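Side-chain contacts in peptide methionine sulfoxide reductase msrA/msrB (Neisseria meningitidis, PDB 3BQG), which catalyses the reduction of methionine sulfoxide in its MsrA domain, captured here in the sulfenic acid form: residues L84-G88 against N89-T93; L72-F75 against F76-V79; Q94-S97 against G98-T102. The protein carries 1 engineered substitution. All blocks are in the same frame, centred on the assembly; numbering follows the deposited sequence.

Contact 1: residues L84-G88 against N89-T93; sequences LNKQG and NDTGT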
loop_
_atom_site.group_PDB
_atom_site.type_symbol
_atom_site.label_atom_id
_atom_site.label_comp_id
_atom_site.label_asym_id
_atom_site.label_seq_id
_atom_site.Cartn_x
_atom_site.Cartn_y
_atom_site.Cartn_z
ATOM N N LEU A 84 -14.684 -2.352 1.452
ATOM C CA LEU A 84 -14.545 -2.329 0.004
ATOM C C LEU A 84 -14.562 -0.897 -0.535
ATOM O O LEU A 84 -15.458 -0.112 -0.218
ATOM C CB LEU A 84 -15.672 -3.140 -0.632
ATOM C CG LEU A 84 -15.613 -3.319 -2.148
ATOM C CD1 LEU A 84 -14.318 -4.024 -2.537
ATOM C CD2 LEU A 84 -16.820 -4.120 -2.600
ATOM N N ASN A 85 -13.560 -0.566 -1.342
ATOM C CA ASN A 85 -13.438 0.768 -1.934
ATOM C C ASN A 85 -13.617 1.903 -0.935
ATOM O O ASN A 85 -14.315 2.879 -1.216
ATOM C CB ASN A 85 -14.448 0.941 -3.060
ATOM C CG ASN A 85 -14.304 -0.110 -4.128
ATOM O OD1 ASN A 85 -13.190 -0.465 -4.520
ATOM N ND2 ASN A 85 -15.429 -0.609 -4.619
ATOM N N LYS A 86 -12.974 1.786 0.221
ATOM C CA LYS A 86 -13.080 2.818 1.240
ATOM C C LYS A 86 -12.101 2.647 2.400
ATOM O O LYS A 86 -11.999 1.575 2.990
ATOM C CB LYS A 86 -14.515 2.858 1.783
ATOM C CG LYS A 86 -14.748 3.855 2.903
ATOM C CD LYS A 86 -16.179 3.746 3.432
ATOM C CE LYS A 86 -16.455 4.780 4.511
ATOM N NZ LYS A 86 -15.505 4.674 5.658
ATOM N N GLN A 87 -11.371 3.714 2.705
ATOM C CA GLN A 87 -10.420 3.730 3.815
ATOM C C GLN A 87 -10.595 5.098 4.444
ATOM O O GLN A 87 -10.376 6.116 3.796
ATOM C CB GLN A 87 -8.975 3.558 3.326
ATOM C CG GLN A 87 -8.658 2.185 2.762
ATOM C CD GLN A 87 -8.684 1.078 3.813
ATOM O OE1 GLN A 87 -9.116 -0.040 3.534
ATOM N NE2 GLN A 87 -8.208 1.380 5.016
ATOM N N GLY A 88 -11.002 5.125 5.705
ATOM C CA GLY A 88 -11.222 6.397 6.357
ATOM C C GLY A 88 -12.413 7.066 5.696
ATOM O O GLY A 88 -13.464 6.444 5.511
ATOM N N ASN A 89 -12.259 8.334 5.332
ATOM C CA ASN A 89 -13.344 9.071 4.697
ATOM C C ASN A 89 -13.242 9.039 3.173
ATOM O O ASN A 89 -14.077 9.616 2.472
ATOM C CB ASN A 89 -13.336 10.521 5.189
ATOM C CG ASN A 89 -13.269 10.617 6.697
ATOM O OD1 ASN A 89 -14.083 10.015 7.407
ATOM N ND2 ASN A 89 -12.295 11.373 7.200
ATOM N N ASP A 90 -12.224 8.346 2.668
ATOM C CA ASP A 90 -11.988 8.244 1.233
ATOM C C ASP A 90 -12.735 7.070 0.592
ATOM O O ASP A 90 -12.524 5.913 0.958
ATOM C CB ASP A 90 -10.484 8.120 0.995
ATOM C CG ASP A 90 -9.716 9.323 1.521
ATOM O OD1 ASP A 90 -8.586 9.149 2.024
ATOM O OD2 ASP A 90 -10.238 10.452 1.424
ATOM N N THR A 91 -13.597 7.376 -0.376
ATOM C CA THR A 91 -14.390 6.354 -1.055
ATOM C C THR A 91 -14.121 6.301 -2.560
ATOM O O THR A 91 -13.947 7.333 -3.201
ATOM C CB THR A 91 -15.901 6.607 -0.838
ATOM O OG1 THR A 91 -16.183 6.642 0.566
ATOM C CG2 THR A 91 -16.732 5.502 -1.488
ATOM N N GLY A 92 -14.091 5.095 -3.120
ATOM C CA GLY A 92 -13.848 4.948 -4.547
ATOM C C GLY A 92 -12.883 3.815 -4.835
ATOM O O GLY A 92 -12.110 3.430 -3.957
ATOM N N THR A 93 -12.909 3.276 -6.051
ATOM C CA THR A 93 -12.010 2.178 -6.384
ATOM C C THR A 93 -10.539 2.563 -6.258
ATOM O O THR A 93 -9.687 1.690 -6.148
ATOM C CB THR A 93 -12.243 1.639 -7.823
ATOM O OG1 THR A 93 -12.109 2.708 -8.766
ATOM C CG2 THR A 93 -13.620 1.015 -7.943
HETATM O O HOH W 1 -7.520 6.993 2.571
#

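Contact 2: residues L72-F75 against F76-V79; sequences LQYF and FRVV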
loop_
_atom_site.group_PDB
_atom_site.type_symbol
_atom_site.label_atom_id
_atom_site.label_comp_id
_atom_site.label_asym_id
_atom_site.label_seq_id
_atom_site.Cartn_x
_atom_site.Cartn_y
_atom_site.Cartn_z
ATOM N N LEU A 72 3.929 -7.217 5.363
ATOM C CA LEU A 72 2.482 -7.394 5.383
ATOM C C LEU A 72 1.888 -7.117 6.766
ATOM O O LEU A 72 0.786 -6.572 6.872
ATOM C CB LEU A 72 2.107 -8.800 4.907
ATOM C CG LEU A 72 2.440 -9.081 3.434
ATOM C CD1 LEU A 72 1.965 -10.477 3.049
ATOM C CD2 LEU A 72 1.771 -8.036 2.544
ATOM N N GLN A 73 2.604 -7.484 7.826
ATOM C CA GLN A 73 2.098 -7.225 9.170
ATOM C C GLN A 73 1.996 -5.717 9.406
ATOM O O GLN A 73 1.014 -5.242 9.975
ATOM C CB GLN A 73 2.996 -7.878 10.224
ATOM C CG GLN A 73 3.030 -9.399 10.127
ATOM C CD GLN A 73 1.643 -10.023 10.219
ATOM O OE1 GLN A 73 1.216 -10.757 9.327
ATOM N NE2 GLN A 73 0.938 -9.734 11.303
ATOM N N TYR A 74 3.001 -4.966 8.965
ATOM C CA TYR A 74 2.979 -3.510 9.110
ATOM C C TYR A 74 1.787 -2.950 8.328
ATOM O O TYR A 74 1.135 -1.998 8.758
ATOM C CB TYR A 74 4.275 -2.895 8.564
ATOM C CG TYR A 74 5.447 -2.951 9.525
ATOM C CD1 TYR A 74 5.433 -2.217 10.714
ATOM C CD2 TYR A 74 6.582 -3.704 9.229
ATOM C CE1 TYR A 74 6.523 -2.225 11.582
ATOM C CE2 TYR A 74 7.684 -3.721 10.092
ATOM C CZ TYR A 74 7.644 -2.975 11.263
ATOM O OH TYR A 74 8.729 -2.958 12.110
ATOM N N PHE A 75 1.520 -3.557 7.176
ATOM C CA PHE A 75 0.409 -3.154 6.315
ATOM C C PHE A 75 -0.906 -3.328 7.067
ATOM O O PHE A 75 -1.684 -2.381 7.201
ATOM C CB PHE A 75 0.405 -4.027 5.054
ATOM C CG PHE A 75 -0.702 -3.714 4.086
ATOM C CD1 PHE A 75 -0.756 -2.484 3.438
ATOM C CD2 PHE A 75 -1.658 -4.677 3.777
ATOM C CE1 PHE A 75 -1.748 -2.218 2.494
ATOM C CE2 PHE A 75 -2.660 -4.421 2.832
ATOM C CZ PHE A 75 -2.699 -3.190 2.188
ATOM N N PHE A 76 -1.137 -4.542 7.566
ATOM C CA PHE A 76 -2.362 -4.874 8.294
ATOM C C PHE A 76 -2.584 -4.067 9.566
ATOM O O PHE A 76 -3.712 -3.953 10.040
ATOM C CB PHE A 76 -2.391 -6.365 8.661
ATOM C CG PHE A 76 -2.432 -7.291 7.478
ATOM C CD1 PHE A 76 -3.302 -7.054 6.417
ATOM C CD2 PHE A 76 -1.602 -8.404 7.426
ATOM C CE1 PHE A 76 -3.345 -7.918 5.317
ATOM C CE2 PHE A 76 -1.637 -9.273 6.336
ATOM C CZ PHE A 76 -2.508 -9.027 5.279
ATOM N N ARG A 77 -1.509 -3.531 10.133
ATOM C CA ARG A 77 -1.613 -2.748 11.354
ATOM C C ARG A 77 -2.395 -1.453 11.161
ATOM O O ARG A 77 -3.089 -0.998 12.070
ATOM C CB ARG A 77 -0.212 -2.419 11.887
ATOM C CG ARG A 77 -0.205 -1.528 13.119
ATOM C CD ARG A 77 1.217 -1.260 13.607
ATOM N NE ARG A 77 1.914 -2.486 13.991
ATOM C CZ ARG A 77 3.195 -2.534 14.340
ATOM N NH1 ARG A 77 3.917 -1.424 14.355
ATOM N NH2 ARG A 77 3.761 -3.690 14.667
ATOM N N VAL A 78 -2.307 -0.870 9.969
ATOM C CA VAL A 78 -2.972 0.401 9.717
ATOM C C VAL A 78 -4.039 0.443 8.620
ATOM O O VAL A 78 -4.720 1.458 8.456
ATOM C CB VAL A 78 -1.915 1.488 9.424
ATOM C CG1 VAL A 78 -0.964 1.616 10.624
ATOM C CG2 VAL A 78 -1.133 1.134 8.175
ATOM N N VAL A 79 -4.185 -0.643 7.870
ATOM C CA VAL A 79 -5.179 -0.704 6.805
ATOM C C VAL A 79 -6.370 -1.574 7.222
ATOM O O VAL A 79 -6.186 -2.643 7.805
ATOM C CB VAL A 79 -4.552 -1.273 5.501
ATOM C CG1 VAL A 79 -5.611 -1.433 4.422
ATOM C CG2 VAL A 79 -3.435 -0.343 5.018
#

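Contact 3: residues Q94-S97 against G98-T102; sequences QYRS and GVYYT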
loop_
_atom_site.group_PDB
_atom_site.type_symbol
_atom_site.label_atom_id
_atom_site.label_comp_id
_atom_site.label_asym_id
_atom_site.label_seq_id
_atom_site.Cartn_x
_atom_site.Cartn_y
_atom_site.Cartn_z
ATOM N N GLN A 94 -10.230 3.859 -6.279
ATOM C CA GLN A 94 -8.834 4.278 -6.176
ATOM C C GLN A 94 -8.285 4.132 -4.755
ATOM O O GLN A 94 -7.080 4.280 -4.533
ATOM C CB GLN A 94 -8.662 5.720 -6.673
ATOM C CG GLN A 94 -8.935 6.816 -5.657
ATOM C CD GLN A 94 -9.078 8.182 -6.315
ATOM O OE1 GLN A 94 -10.132 8.502 -6.870
ATOM N NE2 GLN A 94 -8.014 8.990 -6.268
ATOM N N TYR A 95 -9.173 3.832 -3.806
ATOM C CA TYR A 95 -8.792 3.645 -2.408
ATOM C C TYR A 95 -8.998 2.187 -1.981
ATOM O O TYR A 95 -8.978 1.880 -0.787
ATOM C CB TYR A 95 -9.619 4.567 -1.493
ATOM C CG TYR A 95 -9.483 6.041 -1.825
ATOM C CD1 TYR A 95 -8.256 6.688 -1.708
ATOM C CD2 TYR A 95 -10.573 6.777 -2.290
ATOM C CE1 TYR A 95 -8.115 8.029 -2.048
ATOM C CE2 TYR A 95 -10.446 8.124 -2.634
ATOM C CZ TYR A 95 -9.212 8.739 -2.512
ATOM O OH TYR A 95 -9.067 10.056 -2.874
ATOM N N ARG A 96 -9.197 1.296 -2.953
ATOM C CA ARG A 96 -9.401 -0.122 -2.659
ATOM C C ARG A 96 -8.131 -0.709 -2.052
ATOM O O ARG A 96 -7.034 -0.218 -2.323
ATOM C CB ARG A 96 -9.778 -0.892 -3.940
ATOM C CG ARG A 96 -8.673 -1.033 -5.003
ATOM C CD ARG A 96 -9.202 -1.833 -6.195
ATOM N NE ARG A 96 -8.240 -2.031 -7.283
ATOM C CZ ARG A 96 -7.999 -1.152 -8.258
ATOM N NH1 ARG A 96 -8.645 0.007 -8.301
ATOM N NH2 ARG A 96 -7.119 -1.443 -9.208
ATOM N N SER A 97 -8.273 -1.743 -1.226
ATOM C CA SER A 97 -7.101 -2.365 -0.612
ATOM C C SER A 97 -6.576 -3.502 -1.481
ATOM O O SER A 97 -7.339 -4.207 -2.141
ATOM C CB SER A 97 -7.428 -2.903 0.789
ATOM O OG SER A 97 -8.429 -3.912 0.744
ATOM N N GLY A 98 -5.261 -3.668 -1.486
ATOM C CA GLY A 98 -4.680 -4.735 -2.268
ATOM C C GLY A 98 -3.180 -4.850 -2.128
ATOM O O GLY A 98 -2.500 -3.896 -1.741
ATOM N N VAL A 99 -2.672 -6.042 -2.428
ATOM C CA VAL A 99 -1.240 -6.316 -2.389
ATOM C C VAL A 99 -0.937 -6.833 -3.804
ATOM O O VAL A 99 -1.554 -7.803 -4.249
ATOM C CB VAL A 99 -0.908 -7.418 -1.343
ATOM C CG1 VAL A 99 0.583 -7.739 -1.383
ATOM C CG2 VAL A 99 -1.332 -6.954 0.066
ATOM N N TYR A 100 -0.012 -6.192 -4.514
ATOM C CA TYR A 100 0.318 -6.613 -5.873
ATOM C C TYR A 100 1.782 -7.013 -5.950
ATOM O O TYR A 100 2.660 -6.328 -5.434
ATOM C CB TYR A 100 -0.008 -5.496 -6.873
ATOM C CG TYR A 100 -1.382 -4.890 -6.654
ATOM C CD1 TYR A 100 -2.533 -5.682 -6.683
ATOM C CD2 TYR A 100 -1.525 -3.533 -6.366
ATOM C CE1 TYR A 100 -3.803 -5.127 -6.418
ATOM C CE2 TYR A 100 -2.781 -2.968 -6.101
ATOM C CZ TYR A 100 -3.908 -3.766 -6.125
ATOM O OH TYR A 100 -5.127 -3.196 -5.815
ATOM N N TYR A 101 2.047 -8.122 -6.624
ATOM C CA TYR A 101 3.404 -8.651 -6.709
ATOM C C TYR A 101 3.949 -8.829 -8.125
ATOM O O TYR A 101 3.191 -8.981 -9.079
ATOM C CB TYR A 101 3.431 -9.996 -5.991
ATOM C CG TYR A 101 2.394 -10.948 -6.535
ATOM C CD1 TYR A 101 2.632 -11.680 -7.701
ATOM C CD2 TYR A 101 1.138 -11.064 -5.936
ATOM C CE1 TYR A 101 1.646 -12.492 -8.253
ATOM C CE2 TYR A 101 0.153 -11.873 -6.484
ATOM C CZ TYR A 101 0.405 -12.584 -7.642
ATOM O OH TYR A 101 -0.582 -13.363 -8.198
ATOM N N THR A 102 5.278 -8.841 -8.229
ATOM C CA THR A 102 5.972 -9.019 -9.499
ATOM C C THR A 102 6.582 -10.419 -9.603
ATOM O O THR A 102 7.041 -10.823 -10.673
ATOM C CB THR A 102 7.080 -7.965 -9.686
ATOM O OG1 THR A 102 7.951 -7.978 -8.551
ATOM C CG2 THR A 102 6.468 -6.578 -9.831
#

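Contact 1: residues L84-G88 against N89-T93
Asn85 and Thr93 meet because both side chains turn back beside their own backbone N. CG of Asn85 (chi1 -57°) and CG2 of Thr93 both lie anti to the carbonyl carbon. The two side chains then run side by side and point the same way. Asn85 OD1 lies 3.4 Å from Thr93 CA and 3.8 Å from Thr93 CG2. On the backbone, Gly92 N donates a straight bond to Asn85 O (2.9 Å).

The motif is a tight antiparallel beta hairpin with a type II' turn from Gln87 to Asp90. Gly88 supplies the positive phi (67°) of that turn. Gln87 and Asp90 are a hydrogen-bonded pair: Gln87 N reaches Asp90 O at 3.0 Å, and Asp90 N returns to Gln87 O at 3.1 Å. A water joins Gln87 O to Asp90 OD1.

Lys86 and Thr91 are the non-hydrogen-bonded pair, and their side chains share a face. Lys86 CG passes 3.9 Å from Thr91 OG1. The lysine chain is extended and bends at its last torsion. Its NZ then bonds Gly88 O at 2.7 Å, which ties the side chain over the turn.

The hairpin is largely exposed. Asp90 OD1 also bonds Tyr153 OH, and Thr93 O accepts from Arg96 NH1. Gln87 packs on Val79, near the C-terminal part of helix 68-78, while Thr93 leads toward strand 97-101.

Contact 2: residues L72-F75 against F76-V79
Phe75 and Phe76 mark the buried side of the last turns of helix 68-78, an alpha helix that packs against the central sheet. Their rings meet obliquely, with centroids 5.8 Å apart and planes at 56°. CG of Phe75 is anti to its backbone N (chi1 180°), while CG of Phe76 sits beside its own N, and this sends the rings in different directions. Phe75 packs on Val99 of strand 97-101. Phe76 packs on Leu114 and Glu117 of helix 106-117. One turn back, Leu72 CB touches Phe76 CE2 at 4.0 Å. Val79 CB lies over one face of the Phe75 ring, and its CG2 makes an off-centre CH-pi contact.

The other side is looser; Gln73 and Arg77 are partly exposed, Tyr74 buried. Gln73 OE1 only approaches the edge of the Phe76 ring, 4.1 Å from CD2. Arg77 runs alongside Tyr74, and Tyr74 CD1 lies over one face of the guanidinium. The two planes are steeply inclined, so this is no stack. The polar hold on Arg77 NH1 comes from Lys160 O and Glu163 O.

Phe75 O takes two bonds: Val78 N at 3.2 Å, above the carbonyl plane, and Val79 N at 3.1 Å, nearly in line with the C=O.

Contact 3: residues Q94-S97 against G98-T102
Tyr100 brings its hydroxyl up to the guanidinium of Arg96. The side chains cross at about a right angle, and the two planes are 58° apart. Tyr100 OH comes obliquely to the guanidinium, 3.6 Å from Arg96 NE, and the two atoms are not bonded to each other. One face of the Tyr100 ring carries Gly98 C, 4.2 Å above the plane and offset toward the rim. Gly98 is two residues back along the same strand, and it has no side chain between its backbone and the ring.

What joins arginine and tyrosine is a shared acid. Glu128 OE1 forms a salt bridge with Arg96 NE and a hydrogen bond with Tyr100 OH. The nearby guanidinium would probably help keep that carboxylate charged. Arg96 reaches it with CG set between the backbone N and the carbonyl carbon (chi1 69°) and a chain extended from CG to NE. Its NH1 bonds Thr93 O and Gly52 O, so the guanidinium joins its own loop to the chain before strand 54-62. Ser97 turns its CB away from the strand that follows, and its side chain touches Val127.

The contact is buried at the start of strand 97-101, in the mixed sheet. The backbones of Ser97 and Val99 bond to Glu128 of the parallel strand 128-131. Gly98 and Tyr100 bond through the backbone to Ala9 and Tyr7, respectively, of antiparallel strand 3-10. Tyr100 also touches Ala54 and Thr56 of strand 54-62.

Overall arrangement
The contacts follow one another along the chain in the order contact 2, contact 1, contact 3. The chain leaves helix 68-78, makes the surface hairpin and enters strand 97-101 of the mixed sheet. Contacts 1 and 2 have centres about 17 Å apart; contact 3 lies about 13 Å from each. Contact 3 touches both others: Val99 packs against Phe75 and Leu72 of the helix, while Tyr95 and Arg96 touch Asp90 and Asn85 of the hairpin. Contacts 1 and 2 also meet, where Gln87 packs on Val79. Strand 97-101 pairs with strand 3-10, which leads to Cys12, seen here as S-hydroxycysteine. Together the contacts place a helix and a hairpin beside the strand that neighbours the one leading to the oxidised cysteine.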